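Local coordinates for protein beta-galactosidase (Geobacillus stearothermophilus, PDB 4OIF) that probably hydrolyses terminal non-reducing beta-D-galactose residues of beta-D-galactosides, as a zinc-binding trimeric enzyme of glycoside hydrolase family 42, at residues Gly19-Asp24 with Asp71-Asp76; Gln25-Asp28 with Ile32-Ala35. All coordinates share one frame; numbering follows the deposited sequence.

Interaction 1 (Gly19-Asp24 with Asp71-Asp76); sequences GDYNPD and DKVFDD
Pro23 and Val73 meet where the TIM-type barrel of this family 42 enzyme passes from strand 16-21 into the loop that follows it. The helix packed against it, 68-79, is one of the outer helices of the barrel. The two side chains cross at about a right angle. The proline ring points its CG at one methyl of the valine, with Pro23 CG 3.6 Å from Val73 CG2. Pro23 CB lies farther from the same methyl, 4.1 Å from Val73 CG2. The other methyl is turned to Tyr21. Val73 holds CG1 anti to its backbone N (chi1 162°), and this methyl reaches the edge of the tyrosine ring near its plane, with Tyr21 CE2 4.5 Å from Val73 CG1. The tyrosine ring also packs against its own segment, since Pro23 CD sits 3.4 Å above the plane of the Tyr21 ring, over its centre. The Tyr21 side chain lies about 11 Å from that of Glu322, the predicted nucleophile. Leu33 of helix 30-42 touches both Tyr21 and Pro23, and the phenol OH is hydrogen-bonded to Asp36 of that helix. No hydrogen bond joins the two segments. On helix 68-79, one turn links Lys72 to Asp76 by a salt bridge. Lys72 NZ lies 3.0 Å from Asp76 OD2, which accepts through its syn lone pair.

Interaction 2 (Gln25-Asp28 with Ile32-Ala35); sequences QWLD and ILQA
Trp26 and Ile32 bring together the loop after the first barrel strand, 16-21, and the early part of helix 30-42, within the TIM-type barrel domain. The aromatic part of the contact is an off-centre CH-pi interaction. Ile32 CG2 lies 4.2 Å from the centroid of the six-membered ring of Trp26, 29° off the ring normal. Ile32 CG2 stands 3.6 Å above the plane of the Trp26 ring, shifted toward the rim. Ile32 CG2 is anti to the backbone N and CG1 is anti to the carbonyl carbon (chi1 -62°), which brings both branches to the indole. Ile32 CG1 is 3.8 Å from Trp26 CE3 and also approaches Trp26 CZ3. The aliphatic part is carried by Leu33. One of its methyls packs on the first carbon of the tryptophan side chain, with Leu33 CD2 3.9 Å from Trp26 CB. Leu27 adds a looser touch at the exposed side, where Leu27 CD2 is 4.4 Å from Leu33 CD1. No hydrogen bond crosses between the segments. Around them, Arg363 touches both Trp26 and Ile32, and Trp192 of a second subunit meets the Trp26 ring edge-to-face. The loop is therefore part of a subunit interface as well. The backbone also takes part by packing: Leu33 CD1 rests 3.7 Å from Trp26 O.

Both contacts lie where strand 16-21 passes into the loop before helix 30-42, their centres about 10 Å apart. Interaction 1 is a buried contact between the residues at and just after strand 16-21 and helix 68-79, which is distant in sequence. Interaction 2 is local and partly buried, and its loop reaches a second subunit. Neither has a hydrogen bond between its segments. Interaction 1 relies on a valine against a proline and a ring edge; interaction 2 sets an isoleucine against an indole in an off-centre CH-pi contact and buries about twice the surface. Leu33 joins them: Leu33 CD2 lies 3.6 Å from Pro23 CB.

Interaction 1 (Gly19-Asp24 with Asp71-Asp76)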
# COMPACT_ATOMS: atom_id res chain seq x y z
N GLY A 19 2.98 -15.12 35.12
CA GLY A 19 2.75 -15.16 33.68
C GLY A 19 3.34 -16.34 32.92
O GLY A 19 3.70 -17.37 33.49
N ASP A 20 3.43 -16.19 31.60
CA ASP A 20 3.95 -17.27 30.77
C ASP A 20 5.38 -17.62 31.16
O ASP A 20 6.27 -16.76 31.23
CB ASP A 20 3.89 -16.88 29.29
CG ASP A 20 2.47 -16.91 28.73
OD1 ASP A 20 1.51 -16.62 29.48
OD2 ASP A 20 2.31 -17.23 27.54
N TYR A 21 5.60 -18.90 31.44
CA TYR A 21 6.93 -19.36 31.83
C TYR A 21 7.34 -20.47 30.86
O TYR A 21 6.61 -21.45 30.67
CB TYR A 21 6.93 -19.83 33.30
CG TYR A 21 8.25 -20.41 33.77
CD1 TYR A 21 9.43 -19.73 33.54
CD2 TYR A 21 8.30 -21.62 34.44
CE1 TYR A 21 10.64 -20.24 33.95
CE2 TYR A 21 9.52 -22.15 34.86
CZ TYR A 21 10.69 -21.45 34.60
OH TYR A 21 11.91 -21.94 35.00
N ASN A 22 8.51 -20.30 30.23
CA ASN A 22 8.95 -21.22 29.18
C ASN A 22 10.30 -21.88 29.42
O ASN A 22 11.23 -21.69 28.63
CB ASN A 22 8.99 -20.49 27.84
CG ASN A 22 7.63 -19.99 27.43
OD1 ASN A 22 6.73 -20.79 27.20
ND2 ASN A 22 7.48 -18.68 27.33
N PRO A 23 10.40 -22.68 30.49
CA PRO A 23 11.65 -23.39 30.80
C PRO A 23 12.03 -24.37 29.70
O PRO A 23 13.19 -24.75 29.61
CB PRO A 23 11.31 -24.12 32.11
CG PRO A 23 9.83 -24.30 32.06
CD PRO A 23 9.32 -23.05 31.41
N ASP A 24 11.06 -24.77 28.88
CA ASP A 24 11.33 -25.70 27.79
C ASP A 24 12.34 -25.10 26.79
O ASP A 24 12.92 -25.81 25.98
CB ASP A 24 10.02 -26.11 27.08
CG ASP A 24 9.08 -24.93 26.82
OD1 ASP A 24 8.80 -24.12 27.75
OD2 ASP A 24 8.60 -24.80 25.67
N ASP A 71 7.50 -32.34 34.85
CA ASP A 71 7.29 -32.86 36.20
C ASP A 71 8.09 -32.03 37.17
O ASP A 71 7.58 -31.58 38.23
CB ASP A 71 7.76 -34.31 36.32
CG ASP A 71 6.96 -35.27 35.46
OD1 ASP A 71 5.87 -34.92 34.95
OD2 ASP A 71 7.45 -36.40 35.31
N LYS A 72 9.35 -31.83 36.81
CA LYS A 72 10.25 -31.09 37.67
C LYS A 72 9.80 -29.64 37.78
O LYS A 72 9.90 -29.05 38.85
CB LYS A 72 11.70 -31.19 37.21
CG LYS A 72 12.62 -30.26 37.98
CD LYS A 72 13.97 -30.87 38.30
CE LYS A 72 14.83 -29.90 39.10
NZ LYS A 72 15.06 -28.62 38.35
N VAL A 73 9.29 -29.07 36.69
CA VAL A 73 8.75 -27.71 36.76
C VAL A 73 7.58 -27.61 37.76
O VAL A 73 7.55 -26.70 38.58
CB VAL A 73 8.31 -27.20 35.36
CG1 VAL A 73 7.35 -26.01 35.46
CG2 VAL A 73 9.54 -26.86 34.52
N PHE A 74 6.63 -28.56 37.69
CA PHE A 74 5.46 -28.55 38.58
C PHE A 74 5.88 -28.64 40.02
O PHE A 74 5.42 -27.87 40.89
CB PHE A 74 4.50 -29.70 38.27
CG PHE A 74 3.38 -29.33 37.34
CD1 PHE A 74 3.57 -29.34 35.96
CD2 PHE A 74 2.12 -29.01 37.84
CE1 PHE A 74 2.54 -29.01 35.10
CE2 PHE A 74 1.09 -28.68 36.98
CZ PHE A 74 1.30 -28.69 35.61
N ASP A 75 6.79 -29.59 40.27
CA ASP A 75 7.28 -29.77 41.63
C ASP A 75 8.01 -28.53 42.13
O ASP A 75 7.76 -28.08 43.24
CB ASP A 75 8.18 -31.01 41.73
CG ASP A 75 7.38 -32.30 41.73
OD1 ASP A 75 6.13 -32.23 41.85
OD2 ASP A 75 7.99 -33.39 41.60
N ASP A 76 8.89 -27.97 41.31
CA ASP A 76 9.71 -26.82 41.68
C ASP A 76 8.88 -25.58 41.97
O ASP A 76 9.15 -24.83 42.91
CB ASP A 76 10.72 -26.49 40.58
CG ASP A 76 11.89 -27.44 40.56
OD1 ASP A 76 12.03 -28.21 41.53
OD2 ASP A 76 12.68 -27.40 39.60

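Interaction 2 (Gln25-Asp28 with Ile32-Ala35)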
# COMPACT_ATOMS: atom_id res chain seq x y z
N GLN A 25 12.55 -23.79 26.86
CA GLN A 25 13.57 -23.15 26.04
C GLN A 25 14.93 -23.08 26.73
O GLN A 25 15.90 -22.58 26.16
CB GLN A 25 13.14 -21.74 25.66
CG GLN A 25 11.83 -21.67 24.94
CD GLN A 25 11.34 -20.25 24.80
OE1 GLN A 25 12.13 -19.31 24.85
NE2 GLN A 25 10.03 -20.08 24.65
N TRP A 26 14.99 -23.59 27.96
CA TRP A 26 16.20 -23.48 28.77
C TRP A 26 16.60 -24.80 29.43
O TRP A 26 17.25 -24.80 30.48
CB TRP A 26 16.01 -22.40 29.84
CG TRP A 26 15.70 -21.04 29.30
CD1 TRP A 26 14.46 -20.53 29.06
CD2 TRP A 26 16.64 -20.02 28.95
NE1 TRP A 26 14.57 -19.25 28.57
CE2 TRP A 26 15.89 -18.91 28.50
CE3 TRP A 26 18.04 -19.94 28.98
CZ2 TRP A 26 16.50 -17.72 28.07
CZ3 TRP A 26 18.64 -18.76 28.56
CH2 TRP A 26 17.87 -17.67 28.11
N LEU A 27 16.22 -25.92 28.83
CA LEU A 27 16.44 -27.23 29.46
C LEU A 27 17.92 -27.60 29.53
O LEU A 27 18.32 -28.45 30.33
CB LEU A 27 15.65 -28.30 28.70
CG LEU A 27 14.13 -28.13 28.79
CD1 LEU A 27 13.40 -29.26 28.07
CD2 LEU A 27 13.67 -28.01 30.26
N ASP A 28 18.74 -26.96 28.72
CA ASP A 28 20.18 -27.16 28.78
C ASP A 28 20.86 -26.16 29.72
O ASP A 28 22.09 -26.06 29.78
CB ASP A 28 20.79 -27.07 27.38
CG ASP A 28 20.52 -25.71 26.72
OD1 ASP A 28 19.46 -25.11 27.01
OD2 ASP A 28 21.38 -25.24 25.93
N ILE A 32 19.97 -21.31 34.77
CA ILE A 32 18.88 -20.38 34.48
C ILE A 32 17.58 -20.81 35.17
O ILE A 32 16.83 -19.98 35.68
CB ILE A 32 18.65 -20.26 32.95
CG1 ILE A 32 19.90 -19.70 32.27
CG2 ILE A 32 17.44 -19.38 32.64
CD1 ILE A 32 20.14 -18.23 32.59
N LEU A 33 17.34 -22.12 35.19
CA LEU A 33 16.11 -22.66 35.79
C LEU A 33 16.16 -22.50 37.30
O LEU A 33 15.14 -22.26 37.95
CB LEU A 33 15.90 -24.13 35.41
CG LEU A 33 15.78 -24.43 33.91
CD1 LEU A 33 15.61 -25.91 33.65
CD2 LEU A 33 14.66 -23.63 33.25
N GLN A 34 17.36 -22.61 37.86
CA GLN A 34 17.55 -22.40 39.28
C GLN A 34 17.36 -20.92 39.62
O GLN A 34 16.72 -20.56 40.60
CB GLN A 34 18.92 -22.88 39.72
CG GLN A 34 19.09 -23.05 41.21
CD GLN A 34 20.31 -23.91 41.53
OE1 GLN A 34 20.81 -24.65 40.68
NE2 GLN A 34 20.80 -23.81 42.77
N ALA A 35 17.91 -20.05 38.77
CA ALA A 35 17.83 -18.63 39.02
C ALA A 35 16.38 -18.17 38.93
O ALA A 35 15.94 -17.32 39.70
CB ALA A 35 18.70 -17.87 38.03